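Long-range contacts in N-isopropylammelide isopropylaminohydrolase (Burkholderia multivorans ATCC 17616, PDB 6NBO), which is a zinc-binding enzyme of the amidohydrolase family, built on a TIM-type barrel: residues A57-V62 / Y357-G362; T71-P76 / D304-T309; D183-L188 / R213-H218. All coordinates share one frame; numbering follows the deposited sequence.

Contact 1 of 3, residues A57-V62 / Y357-G362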
ATOM      1  N   ALA A  57       5.901  -7.726  19.022  1.00 27.79           N
ATOM      2  CA  ALA A  57       6.381  -6.557  18.305  1.00 23.25           C
ATOM      3  C   ALA A  57       6.320  -6.836  16.807  1.00 32.01           C
ATOM      4  O   ALA A  57       6.869  -7.836  16.330  1.00 26.11           O
ATOM      5  CB  ALA A  57       7.811  -6.190  18.725  1.00 26.13           C
ATOM      6  N   LEU A  58       5.638  -5.969  16.082  1.00 25.13           N
ATOM      7  CA  LEU A  58       5.535  -6.008  14.633  1.00 24.79           C
ATOM      8  C   LEU A  58       6.318  -4.854  14.029  1.00 20.49           C
ATOM      9  O   LEU A  58       6.399  -3.776  14.627  1.00 25.05           O
ATOM     10  CB  LEU A  58       4.067  -5.901  14.184  1.00 23.22           C
ATOM     11  CG  LEU A  58       3.087  -6.974  14.643  1.00 29.53           C
ATOM     12  CD1 LEU A  58       1.632  -6.582  14.280  1.00 25.37           C
ATOM     13  CD2 LEU A  58       3.448  -8.335  14.052  1.00 31.37           C
ATOM     14  N   PRO A  59       6.916  -5.038  12.851  1.00 21.23           N
ATOM     15  CA  PRO A  59       7.408  -3.878  12.100  1.00 23.92           C
ATOM     16  C   PRO A  59       6.229  -2.990  11.722  1.00 23.83           C
ATOM     17  O   PRO A  59       5.073  -3.408  11.781  1.00 23.91           O
ATOM     18  CB  PRO A  59       8.070  -4.505  10.862  1.00 24.85           C
ATOM     19  CG  PRO A  59       7.301  -5.777  10.647  1.00 26.94           C
ATOM     20  CD  PRO A  59       6.912  -6.271  12.044  1.00 23.34           C
ATOM     21  N   GLY A  60       6.524  -1.744  11.357  1.00 26.11           N
ATOM     22  CA  GLY A  60       5.460  -0.836  10.957  1.00 27.66           C
ATOM     23  C   GLY A  60       4.619  -1.455   9.852  1.00 26.40           C
ATOM     24  O   GLY A  60       5.171  -2.082   8.955  1.00 24.67           O
ATOM     25  N   LEU A  61       3.296  -1.325   9.916  1.00 23.47           N
ATOM     26  CA  LEU A  61       2.460  -1.920   8.885  1.00 22.24           C
ATOM     27  C   LEU A  61       2.521  -1.055   7.627  1.00 18.96           C
ATOM     28  O   LEU A  61       2.925   0.113   7.665  1.00 21.82           O
ATOM     29  CB  LEU A  61       1.013  -2.076   9.400  1.00 18.64           C
ATOM     30  CG  LEU A  61       0.913  -2.826  10.739  1.00 25.31           C
ATOM     31  CD1 LEU A  61      -0.542  -3.004  11.249  1.00 22.31           C
ATOM     32  CD2 LEU A  61       1.610  -4.197  10.659  1.00 22.83           C
ATOM     33  N   VAL A  62       2.161  -1.649   6.494  1.00 19.81           N
ATOM     34  CA  VAL A  62       2.293  -0.998   5.198  1.00 19.85           C
ATOM     35  C   VAL A  62       0.939  -1.040   4.500  1.00 23.71           C
ATOM     36  O   VAL A  62       0.362  -2.119   4.333  1.00 20.16           O
ATOM     37  CB  VAL A  62       3.360  -1.682   4.325  1.00 20.28           C
ATOM     38  CG1 VAL A  62       3.509  -0.968   2.974  1.00 22.69           C
ATOM     39  CG2 VAL A  62       4.700  -1.740   5.078  1.00 23.55           C
ATOM     40  N   TYR A 357      13.452  -1.520   6.099  1.00 23.17           N
ATOM     41  CA  TYR A 357      12.244  -2.065   6.692  1.00 23.44           C
ATOM     42  C   TYR A 357      12.579  -3.218   7.633  1.00 30.39           C
ATOM     43  O   TYR A 357      13.482  -4.009   7.370  1.00 31.09           O
ATOM     44  CB  TYR A 357      11.291  -2.562   5.601  1.00 22.86           C
ATOM     45  CG  TYR A 357       9.979  -3.002   6.182  1.00 22.69           C
ATOM     46  CD1 TYR A 357       9.008  -2.067   6.490  1.00 20.93           C
ATOM     47  CD2 TYR A 357       9.723  -4.348   6.463  1.00 23.61           C
ATOM     48  CE1 TYR A 357       7.806  -2.444   7.065  1.00 22.91           C
ATOM     49  CE2 TYR A 357       8.525  -4.737   7.040  1.00 22.82           C
ATOM     50  CZ  TYR A 357       7.570  -3.775   7.328  1.00 23.28           C
ATOM     51  OH  TYR A 357       6.383  -4.119   7.903  1.00 23.92           O
ATOM     52  N   GLY A 358      11.822  -3.329   8.723  1.00 26.02           N
ATOM     53  CA  GLY A 358      11.924  -4.507   9.567  1.00 28.32           C
ATOM     54  C   GLY A 358      12.264  -4.205  11.011  1.00 31.07           C
ATOM     55  O   GLY A 358      12.167  -3.054  11.445  1.00 29.93           O
ATOM     56  N   LEU A 359      12.659  -5.234  11.770  1.00 25.17           N
ATOM     57  CA  LEU A 359      13.002  -5.075  13.183  1.00 25.62           C
ATOM     58  C   LEU A 359      14.445  -5.454  13.480  1.00 28.46           C
ATOM     59  O   LEU A 359      14.801  -5.650  14.647  1.00 31.86           O
ATOM     60  CB  LEU A 359      12.065  -5.892  14.076  1.00 29.57           C
ATOM     61  CG  LEU A 359      10.585  -5.520  14.015  1.00 33.05           C
ATOM     62  CD1 LEU A 359       9.774  -6.472  14.885  1.00 32.85           C
ATOM     63  CD2 LEU A 359      10.377  -4.080  14.454  1.00 29.19           C
ATOM     64  N   GLN A 360      15.274  -5.565  12.470  1.00 25.73           N
ATOM     65  CA  GLN A 360      16.674  -5.850  12.726  1.00 26.29           C
ATOM     66  C   GLN A 360      17.453  -4.554  12.865  1.00 27.87           C
ATOM     67  O   GLN A 360      17.013  -3.506  12.386  1.00 28.90           O
ATOM     68  CB  GLN A 360      17.263  -6.687  11.585  1.00 35.37           C
ATOM     69  CG  GLN A 360      16.490  -7.963  11.288  1.00 45.39           C
ATOM     70  CD  GLN A 360      16.316  -8.839  12.514  1.00 64.53           C
ATOM     71  OE1 GLN A 360      17.281  -9.153  13.213  1.00 66.67           O
ATOM     72  NE2 GLN A 360      15.075  -9.235  12.784  1.00 70.23           N
ATOM     73  N   PRO A 361      18.619  -4.594  13.509  1.00 29.81           N
ATOM     74  CA  PRO A 361      19.442  -3.385  13.621  1.00 30.22           C
ATOM     75  C   PRO A 361      19.688  -2.746  12.260  1.00 36.79           C
ATOM     76  O   PRO A 361      19.925  -3.429  11.260  1.00 31.69           O
ATOM     77  CB  PRO A 361      20.743  -3.903  14.245  1.00 38.21           C
ATOM     78  CG  PRO A 361      20.335  -5.084  15.020  1.00 34.52           C
ATOM     79  CD  PRO A 361      19.228  -5.733  14.220  1.00 35.13           C
ATOM     80  N   GLY A 362      19.639  -1.419  12.235  1.00 35.25           N
ATOM     81  CA  GLY A 362      19.799  -0.663  11.014  1.00 28.64           C
ATOM     82  C   GLY A 362      18.492  -0.308  10.337  1.00 29.12           C
ATOM     83  O   GLY A 362      18.458   0.634   9.539  1.00 30.83           O
TER
HETATM   84  O   HOH W   1       9.820  -1.669  11.161  1.00 24.22           O
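Residues 57-62 and the loop 357-359 run in nearly opposite directions, 170° apart, and come nearest at Pro-59 and Gly-358, whose CA atoms are 5.2 Å apart. Pro-59 sits between two side chains of the loop, Tyr-357 and Leu-359. Its CB and CG meet the phenol end of Tyr-357, with CB 3.6 Å from CZ. Its CD turns to Leu-359 CD1 at 4.0 Å, and these two side chains cross at about a right angle. The CD1 methyl of Leu-359 also reaches back along the strand to Ala-57 O. The tyrosine has CG anti to its backbone N (chi1 -174°), which carries the ring across to the other segment. There Tyr-357 OH donates to Gly-60 O at 2.6 Å. The hydroxyl is tilted 24° from the carbonyl plane. Gly-60 O lies at the edge of the phenol ring, near its plane, so the bond holds the end of the side chain against the backbone of residues 57-62. Val-62 CG2 packs obliquely against the same ring, 3.8 Å from CE1. A water lies 2.7 Å from Gly-358 O and accepts a weak bond from Gly-60 N, a loose link between the backbones. His-346 of the helix 346-352 meets the tyrosine ring edge-to-face. The contact packs the loop that leads to strand 367-370 against the broken strand 56-66. That strand carries His-65, a zinc ligand, further along the TIM-type barrel of the amidohydrolase family.

Contact 2 of 3, residues T71-P76 / D304-T309; sequences THWGMP and DGVRDT. With ZN (zinc ion), chain B; ZN (zinc ion), chain M; EDO (1,2-ethanediol), chain I.
Trp-73 points the CZ3 corner of its indole at one face of the Arg-307 guanidinium; the two planes are 44° apart. Trp-73 CZ3 lies over the centre of that face, 3.5 Å from Arg-307 CZ. The arginine chain is extended from CG to NE, which carries its flat end out to the benzo ring of the indole. On the same ring, CE3 touches Val-306 CG1 at 3.7 Å, again obliquely. A 1,2-ethanediol, probably from the crystallisation liquor, lies over one indole face and accepts a hydrogen bond from Gly-74 N.

With chi1 at -174°, the Thr-71 hydroxyl lies on the side of its own carbonyl carbon, where it meets both Val-306 O and Trp-73 N. It donates to Val-306 O at 2.6 Å, tilted 22° from the carbonyl plane. It also accepts from Trp-73 N at 3.0 Å, forming an ST turn. Two bonds thus hold this buried hydroxyl. Next along, His-72 N donates to Arg-307 O at 2.8 Å. The imidazole of His-72 reaches the methyl of Thr-309, with NE2 3.6 Å from CG2, and its ring also meets Tyr-96, Tyr-78 and His-102. Asp-308 OD1 bonds to the backbone N atoms of Trp-310 and Thr-311.

Asp-304 bridges the two zinc ions: OD1 binds one at 2.3 Å and OD2 the other. The contact thus joins the loop after strand 56-66 to the loop that begins with this aspartate, beside the two-zinc site of the amidohydrolase barrel.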
ATOM      1  N   THR A  71     -11.031   9.749   0.145  1.00 24.81           N
ATOM      2  CA  THR A  71     -11.697   9.255   1.344  1.00 27.54           C
ATOM      3  C   THR A  71     -12.582  10.319   1.970  1.00 30.00           C
ATOM      4  O   THR A  71     -12.291  11.518   1.908  1.00 29.07           O
ATOM      5  CB  THR A  71     -10.673   8.782   2.384  1.00 27.34           C
ATOM      6  OG1 THR A  71     -11.362   8.180   3.486  1.00 25.74           O
ATOM      7  CG2 THR A  71      -9.826   9.946   2.898  1.00 24.21           C
ATOM      8  N   HIS A  72     -13.684   9.862   2.570  1.00 27.75           N
ATOM      9  CA  HIS A  72     -14.522  10.700   3.419  1.00 29.22           C
ATOM     10  C   HIS A  72     -14.258  10.450   4.900  1.00 28.44           C
ATOM     11  O   HIS A  72     -15.104  10.777   5.744  1.00 34.39           O
ATOM     12  CB  HIS A  72     -16.000  10.483   3.093  1.00 30.55           C
ATOM     13  CG  HIS A  72     -16.389  10.972   1.732  1.00 36.28           C
ATOM     14  ND1 HIS A  72     -17.646  11.463   1.448  1.00 43.12           N
ATOM     15  CD2 HIS A  72     -15.685  11.051   0.576  1.00 39.05           C
ATOM     16  CE1 HIS A  72     -17.701  11.818   0.177  1.00 45.06           C
ATOM     17  NE2 HIS A  72     -16.526  11.576  -0.376  1.00 43.15           N
ATOM     18  N   TRP A  73     -13.114   9.858   5.224  1.00 26.48           N
ATOM     19  CA  TRP A  73     -12.738   9.653   6.618  1.00 30.87           C
ATOM     20  C   TRP A  73     -12.832  10.968   7.381  1.00 35.79           C
ATOM     21  O   TRP A  73     -12.368  12.005   6.904  1.00 33.77           O
ATOM     22  CB  TRP A  73     -11.321   9.091   6.705  1.00 30.05           C
ATOM     23  CG  TRP A  73     -11.044   8.475   8.049  1.00 29.97           C
ATOM     24  CD1 TRP A  73     -10.455   9.072   9.132  1.00 31.97           C
ATOM     25  CD2 TRP A  73     -11.383   7.144   8.458  1.00 32.24           C
ATOM     26  NE1 TRP A  73     -10.401   8.184  10.188  1.00 33.03           N
ATOM     27  CE2 TRP A  73     -10.962   6.996   9.799  1.00 34.12           C
ATOM     28  CE3 TRP A  73     -11.999   6.061   7.817  1.00 29.00           C
ATOM     29  CZ2 TRP A  73     -11.141   5.808  10.510  1.00 32.17           C
ATOM     30  CZ3 TRP A  73     -12.177   4.881   8.530  1.00 31.26           C
ATOM     31  CH2 TRP A  73     -11.747   4.766   9.857  1.00 33.47           C
ATOM     32  N   GLY A  74     -13.475  10.929   8.546  1.00 36.98           N
ATOM     33  CA  GLY A  74     -13.667  12.127   9.334  1.00 42.86           C
ATOM     34  C   GLY A  74     -14.800  13.021   8.887  1.00 47.88           C
ATOM     35  O   GLY A  74     -15.086  14.015   9.566  1.00 42.54           O
ATOM     36  N   MET A  75     -15.455  12.709   7.785  1.00 35.47           N
ATOM     37  CA  MET A  75     -16.587  13.474   7.298  1.00 41.54           C
ATOM     38  C   MET A  75     -17.884  12.777   7.664  1.00 39.49           C
ATOM     39  O   MET A  75     -17.884  11.612   8.072  1.00 43.09           O
ATOM     40  CB  MET A  75     -16.486  13.644   5.780  1.00 40.52           C
ATOM     41  CG  MET A  75     -15.226  14.356   5.304  1.00 44.08           C
ATOM     42  SD  MET A  75     -15.136  14.345   3.496  1.00 44.59           S
ATOM     43  CE  MET A  75     -16.783  14.876   3.047  1.00 52.03           C
ATOM     44  N   PRO A  76     -19.021  13.466   7.548  1.00 41.90           N
ATOM     45  CA  PRO A  76     -20.313  12.787   7.711  1.00 48.16           C
ATOM     46  C   PRO A  76     -20.425  11.609   6.753  1.00 52.48           C
ATOM     47  O   PRO A  76     -19.780  11.578   5.704  1.00 41.92           O
ATOM     48  CB  PRO A  76     -21.334  13.882   7.380  1.00 56.15           C
ATOM     49  CG  PRO A  76     -20.641  15.150   7.729  1.00 54.79           C
ATOM     50  CD  PRO A  76     -19.182  14.923   7.401  1.00 48.42           C
ATOM     51  N   ASP A 304      -7.459  -0.521  -1.065  1.00 23.00           N
ATOM     52  CA  ASP A 304      -8.116   0.280  -2.094  1.00 22.79           C
ATOM     53  C   ASP A 304      -8.812   1.440  -1.393  1.00 28.61           C
ATOM     54  O   ASP A 304      -8.291   1.966  -0.406  1.00 27.79           O
ATOM     55  CB  ASP A 304      -9.111  -0.537  -2.935  1.00 27.18           C
ATOM     56  CG  ASP A 304      -9.066  -0.155  -4.405  1.00 31.98           C
ATOM     57  OD1 ASP A 304      -8.251   0.718  -4.760  1.00 31.11           O
ATOM     58  OD2 ASP A 304      -9.842  -0.722  -5.198  1.00 36.25           O
ATOM     59  N   GLY A 305      -9.995   1.833  -1.862  1.00 28.14           N
ATOM     60  CA  GLY A 305     -10.675   2.973  -1.255  1.00 30.12           C
ATOM     61  C   GLY A 305     -11.037   2.733   0.200  1.00 26.34           C
ATOM     62  O   GLY A 305     -11.196   1.604   0.664  1.00 26.43           O
ATOM     63  N   VAL A 306     -11.167   3.832   0.944  1.00 24.39           N
ATOM     64  CA  VAL A 306     -11.609   3.788   2.335  1.00 22.14           C
ATOM     65  C   VAL A 306     -12.738   4.800   2.494  1.00 28.61           C
ATOM     66  O   VAL A 306     -12.487   6.011   2.517  1.00 28.98           O
ATOM     67  CB  VAL A 306     -10.473   4.091   3.323  1.00 26.27           C
ATOM     68  CG1 VAL A 306     -11.031   4.177   4.751  1.00 27.43           C
ATOM     69  CG2 VAL A 306      -9.370   3.029   3.223  1.00 26.18           C
ATOM     70  N   ARG A 307     -13.972   4.311   2.606  1.00 24.56           N
ATOM     71  CA  ARG A 307     -15.149   5.143   2.888  1.00 26.58           C
ATOM     72  C   ARG A 307     -15.235   6.349   1.951  1.00 25.62           C
ATOM     73  O   ARG A 307     -15.208   7.507   2.374  1.00 30.54           O
ATOM     74  CB  ARG A 307     -15.151   5.590   4.352  1.00 31.46           C
ATOM     75  CG  ARG A 307     -15.251   4.428   5.311  1.00 40.58           C
ATOM     76  CD  ARG A 307     -15.802   4.823   6.681  1.00 36.52           C
ATOM     77  NE  ARG A 307     -15.454   3.773   7.628  1.00 37.76           N
ATOM     78  CZ  ARG A 307     -15.507   3.882   8.950  1.00 42.66           C
ATOM     79  NH1 ARG A 307     -15.924   5.008   9.526  1.00 37.52           N
ATOM     80  NH2 ARG A 307     -15.132   2.848   9.693  1.00 34.72           N
ATOM     81  N   ASP A 308     -15.313   6.059   0.654  1.00 27.31           N
ATOM     82  CA  ASP A 308     -15.388   7.127  -0.334  1.00 29.61           C
ATOM     83  C   ASP A 308     -16.686   6.970  -1.113  1.00 31.86           C
ATOM     84  O   ASP A 308     -17.604   6.302  -0.627  1.00 32.97           O
ATOM     85  CB  ASP A 308     -14.129   7.138  -1.224  1.00 30.68           C
ATOM     86  CG  ASP A 308     -13.880   5.820  -1.952  1.00 31.52           C
ATOM     87  OD1 ASP A 308     -14.844   5.109  -2.304  1.00 31.21           O
ATOM     88  OD2 ASP A 308     -12.694   5.516  -2.192  1.00 30.98           O
ATOM     89  N   THR A 309     -16.814   7.597  -2.288  1.00 30.19           N
ATOM     90  CA  THR A 309     -18.072   7.458  -3.012  1.00 30.33           C
ATOM     91  C   THR A 309     -18.157   6.158  -3.803  1.00 38.61           C
ATOM     92  O   THR A 309     -19.241   5.831  -4.301  1.00 40.25           O
ATOM     93  CB  THR A 309     -18.312   8.645  -3.963  1.00 38.06           C
ATOM     94  OG1 THR A 309     -17.416   8.567  -5.081  1.00 35.30           O
ATOM     95  CG2 THR A 309     -18.119   9.977  -3.240  1.00 34.85           C
TER
HETATM   96 ZN    ZN B 401      -7.181   1.420  -6.624  0.76 29.78          ZN
HETATM   97 ZN    ZN M 412      -9.721   0.078  -7.436  0.77 86.92          ZN
HETATM   98  C1  EDO I 408     -14.440   7.804  10.485  1.00 41.10           C
HETATM   99  O1  EDO I 408     -14.811   8.822   9.544  1.00 42.55           O
HETATM  100  C2  EDO I 408     -13.704   8.421  11.665  1.00 52.02           C
HETATM  101  O2  EDO I 408     -14.470   9.521  12.175  1.00 59.16           O
HETATM  102  O   HOH W   2      -9.395   2.330  -7.853  1.00 57.42           O

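Contact 3 of 3, residues D183-L188 / R213-H218. With ZN (zinc ion), chain B; EDO (1,2-ethanediol), chain K.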
ATOM      1  N   ASP A 183       5.594  10.311  -6.965  1.00 25.61           N
ATOM      2  CA  ASP A 183       6.735   9.403  -7.061  1.00 22.21           C
ATOM      3  C   ASP A 183       6.629   8.470  -8.258  1.00 25.93           C
ATOM      4  O   ASP A 183       7.646   8.143  -8.886  1.00 28.29           O
ATOM      5  CB  ASP A 183       6.844   8.587  -5.786  1.00 26.65           C
ATOM      6  CG  ASP A 183       6.939   9.469  -4.589  1.00 32.44           C
ATOM      7  OD1 ASP A 183       7.948  10.173  -4.495  1.00 30.80           O
ATOM      8  OD2 ASP A 183       5.968   9.538  -3.821  1.00 26.62           O
ATOM      9  N   LEU A 184       5.419   8.026  -8.566  1.00 22.66           N
ATOM     10  CA  LEU A 184       5.193   6.952  -9.523  1.00 26.47           C
ATOM     11  C   LEU A 184       4.107   7.375 -10.493  1.00 21.71           C
ATOM     12  O   LEU A 184       3.243   8.191 -10.161  1.00 22.17           O
ATOM     13  CB  LEU A 184       4.756   5.652  -8.817  1.00 21.01           C
ATOM     14  CG  LEU A 184       5.794   5.044  -7.873  1.00 28.33           C
ATOM     15  CD1 LEU A 184       5.138   4.052  -6.941  1.00 36.02           C
ATOM     16  CD2 LEU A 184       6.883   4.366  -8.678  1.00 28.27           C
ATOM     17  N   LEU A 185       4.145   6.805 -11.694  1.00 23.39           N
ATOM     18  CA  LEU A 185       3.099   7.057 -12.670  1.00 24.20           C
ATOM     19  C   LEU A 185       2.051   5.957 -12.580  1.00 23.42           C
ATOM     20  O   LEU A 185       2.391   4.773 -12.525  1.00 22.60           O
ATOM     21  CB  LEU A 185       3.684   7.127 -14.083  1.00 25.05           C
ATOM     22  CG  LEU A 185       2.704   7.588 -15.162  1.00 26.56           C
ATOM     23  CD1 LEU A 185       2.135   8.963 -14.799  1.00 24.11           C
ATOM     24  CD2 LEU A 185       3.400   7.623 -16.523  1.00 25.78           C
ATOM     25  N   GLY A 186       0.777   6.347 -12.570  1.00 19.86           N
ATOM     26  CA  GLY A 186      -0.313   5.403 -12.611  1.00 19.95           C
ATOM     27  C   GLY A 186      -0.985   5.352 -13.978  1.00 25.19           C
ATOM     28  O   GLY A 186      -0.590   6.014 -14.930  1.00 25.27           O
ATOM     29  N   GLY A 187      -2.034   4.542 -14.043  1.00 22.73           N
ATOM     30  CA  GLY A 187      -2.748   4.316 -15.288  1.00 26.14           C
ATOM     31  C   GLY A 187      -3.673   3.137 -15.118  1.00 28.01           C
ATOM     32  O   GLY A 187      -3.696   2.488 -14.070  1.00 23.87           O
ATOM     33  N   LEU A 188      -4.454   2.862 -16.167  1.00 21.16           N
ATOM     34  CA  LEU A 188      -5.410   1.773 -16.032  1.00 22.42           C
ATOM     35  C   LEU A 188      -5.783   1.215 -17.398  1.00 24.48           C
ATOM     36  O   LEU A 188      -5.667   1.891 -18.423  1.00 25.23           O
ATOM     37  CB  LEU A 188      -6.672   2.206 -15.281  1.00 22.88           C
ATOM     38  CG  LEU A 188      -7.742   3.085 -15.935  1.00 28.77           C
ATOM     39  CD1 LEU A 188      -8.937   3.229 -14.988  1.00 32.60           C
ATOM     40  CD2 LEU A 188      -7.186   4.460 -16.306  1.00 28.25           C
ATOM     41  N   ARG A 213      10.974   7.291 -13.505  1.00 28.11           N
ATOM     42  CA  ARG A 213      10.112   6.809 -12.436  1.00 28.39           C
ATOM     43  C   ARG A 213       9.532   5.450 -12.787  1.00 32.29           C
ATOM     44  O   ARG A 213       9.477   5.051 -13.952  1.00 28.81           O
ATOM     45  CB  ARG A 213       8.958   7.778 -12.156  1.00 31.24           C
ATOM     46  CG  ARG A 213       9.375   9.212 -11.943  1.00 30.25           C
ATOM     47  CD  ARG A 213      10.233   9.424 -10.707  1.00 33.25           C
ATOM     48  NE  ARG A 213      10.632  10.826 -10.671  1.00 35.22           N
ATOM     49  CZ  ARG A 213       9.848  11.802 -10.231  1.00 38.93           C
ATOM     50  NH1 ARG A 213       8.640  11.519  -9.764  1.00 36.55           N
ATOM     51  NH2 ARG A 213      10.266  13.056 -10.260  1.00 38.35           N
ATOM     52  N   GLY A 214       9.091   4.749 -11.749  1.00 25.79           N
ATOM     53  CA  GLY A 214       8.351   3.524 -11.922  1.00 24.24           C
ATOM     54  C   GLY A 214       6.880   3.785 -12.174  1.00 25.69           C
ATOM     55  O   GLY A 214       6.406   4.924 -12.192  1.00 24.18           O
ATOM     56  N   LEU A 215       6.142   2.689 -12.366  1.00 22.34           N
ATOM     57  CA  LEU A 215       4.712   2.742 -12.638  1.00 22.46           C
ATOM     58  C   LEU A 215       3.977   1.752 -11.748  1.00 22.73           C
ATOM     59  O   LEU A 215       4.511   0.700 -11.382  1.00 27.28           O
ATOM     60  CB  LEU A 215       4.383   2.416 -14.104  1.00 21.71           C
ATOM     61  CG  LEU A 215       5.066   3.292 -15.150  1.00 23.08           C
ATOM     62  CD1 LEU A 215       6.351   2.629 -15.640  1.00 23.09           C
ATOM     63  CD2 LEU A 215       4.110   3.538 -16.280  1.00 29.37           C
ATOM     64  N   ASP A 216       2.742   2.107 -11.404  1.00 24.03           N
ATOM     65  CA  ASP A 216       1.836   1.214 -10.686  1.00 26.36           C
ATOM     66  C   ASP A 216       0.502   1.329 -11.406  1.00 24.28           C
ATOM     67  O   ASP A 216      -0.172   2.359 -11.301  1.00 22.72           O
ATOM     68  CB  ASP A 216       1.721   1.596  -9.202  1.00 22.90           C
ATOM     69  CG  ASP A 216       0.851   0.640  -8.398  1.00 25.56           C
ATOM     70  OD1 ASP A 216      -0.129   0.095  -8.943  1.00 23.20           O
ATOM     71  OD2 ASP A 216       1.146   0.433  -7.198  1.00 24.47           O
ATOM     72  N   LEU A 217       0.118   0.273 -12.120  1.00 20.72           N
ATOM     73  CA  LEU A 217      -0.982   0.323 -13.077  1.00 22.33           C
ATOM     74  C   LEU A 217      -2.167  -0.478 -12.552  1.00 23.13           C
ATOM     75  O   LEU A 217      -2.007  -1.637 -12.174  1.00 24.89           O
ATOM     76  CB  LEU A 217      -0.522  -0.222 -14.438  1.00 18.59           C
ATOM     77  CG  LEU A 217       0.681   0.517 -15.029  1.00 22.09           C
ATOM     78  CD1 LEU A 217       1.185  -0.187 -16.273  1.00 29.25           C
ATOM     79  CD2 LEU A 217       0.323   1.975 -15.336  1.00 26.83           C
ATOM     80  N   HIS A 218      -3.350   0.153 -12.515  1.00 21.70           N
ATOM     81  CA  HIS A 218      -4.594  -0.554 -12.227  1.00 22.84           C
ATOM     82  C   HIS A 218      -4.961  -1.432 -13.420  1.00 23.61           C
ATOM     83  O   HIS A 218      -5.154  -0.925 -14.527  1.00 26.46           O
ATOM     84  CB  HIS A 218      -5.740   0.436 -11.972  1.00 24.00           C
ATOM     85  CG  HIS A 218      -5.730   1.084 -10.621  1.00 26.78           C
ATOM     86  ND1 HIS A 218      -4.744   1.959 -10.222  1.00 27.55           N
ATOM     87  CD2 HIS A 218      -6.620   1.028  -9.596  1.00 25.29           C
ATOM     88  CE1 HIS A 218      -5.012   2.398  -9.001  1.00 30.49           C
ATOM     89  NE2 HIS A 218      -6.147   1.848  -8.601  1.00 29.62           N
TER
HETATM   90 ZN    ZN B 401      -7.181   1.420  -6.624  0.76 29.78          ZN
HETATM   91  C1  EDO K 410      10.581   4.317  -8.425  1.00 48.62           C
HETATM   92  O1  EDO K 410      10.695   5.282  -9.464  1.00 37.03           O
HETATM   93  C2  EDO K 410      10.474   2.911  -8.981  1.00 41.99           C
HETATM   94  O2  EDO K 410      10.136   2.077  -7.875  1.00 42.18           O
HETATM   95  O   HOH W   3      -2.603   3.494 -10.958  1.00 27.13           O
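Leu-185 and Leu-215 are paired across two parallel strands, their CA atoms 4.6 Å apart. Three backbone hydrogen bonds join the strands. Leu-185 N donates to Gly-214 O at 3.0 Å, in an almost straight bond (174° at the hydrogen). Asp-216 N donates to Leu-185 O, and His-218 N to Gly-187 O. Leu-185 O also takes a CA-H...O contact from Leu-215.

Between the second and third bonds a water helps to span the strands. It donates to Asp-216 O, accepts from His-218 ND1 at 2.7 Å and accepts weakly from Gly-187 N. It lies in the plane of the imidazole at its edge, so it helps fix the rotation of the ring.

These strands, 184-188 and 215-219, with helix 197-211 between them, form a beta-alpha-beta unit of the amidohydrolase TIM-type barrel.

Apolar packing falls mainly on the helix side. Leu-185 and Leu-215 lie side by side and point the same way, CD2 to CD2 4.2 Å, toward helix 197-211. Leu-217 CD2 packs against the backbone of Gly-187, 3.7 Å from its N. At the start of the pair, Leu-184 CD2 touches Gly-214 C at 3.5 Å.

The polar ends of Arg-213 and Asp-216 have partners outside the two segments. The bent chain of Arg-213 lays its CD against Asp-183 O, while NH2 bonds to Leu-178 O. Asp-216 faces the barrel interior, where Arg-124 forms a salt bridge to OD2 and Ser-249 bonds to OD1.

On the second strand, His-218 NE2 binds zinc at 2.3 Å, with His-65, His-67 and Asp-304 completing the site.

All three contacts are largely buried, but contact 2 reaches the surface at Arg-307. Contacts 1 and 3 involve strands of the same barrel and lie on opposite sides of the chain's centre, their centres 26 Å apart. Contact 3 joins neighbouring strands through three backbone hydrogen bonds of parallel pairing. Contact 1 sets a loop against a strand, mostly by side-chain packing. Contact 2 has neither helix nor strand and mixes a hydroxyl bond, a backbone bond and a tilted indole-guanidinium pair. Contacts 2 and 3 share a zinc ion, bound by Asp-304 and His-218, and their nearest atoms are about 5 Å apart. Contact 1 contributes no metal ligand from its segments.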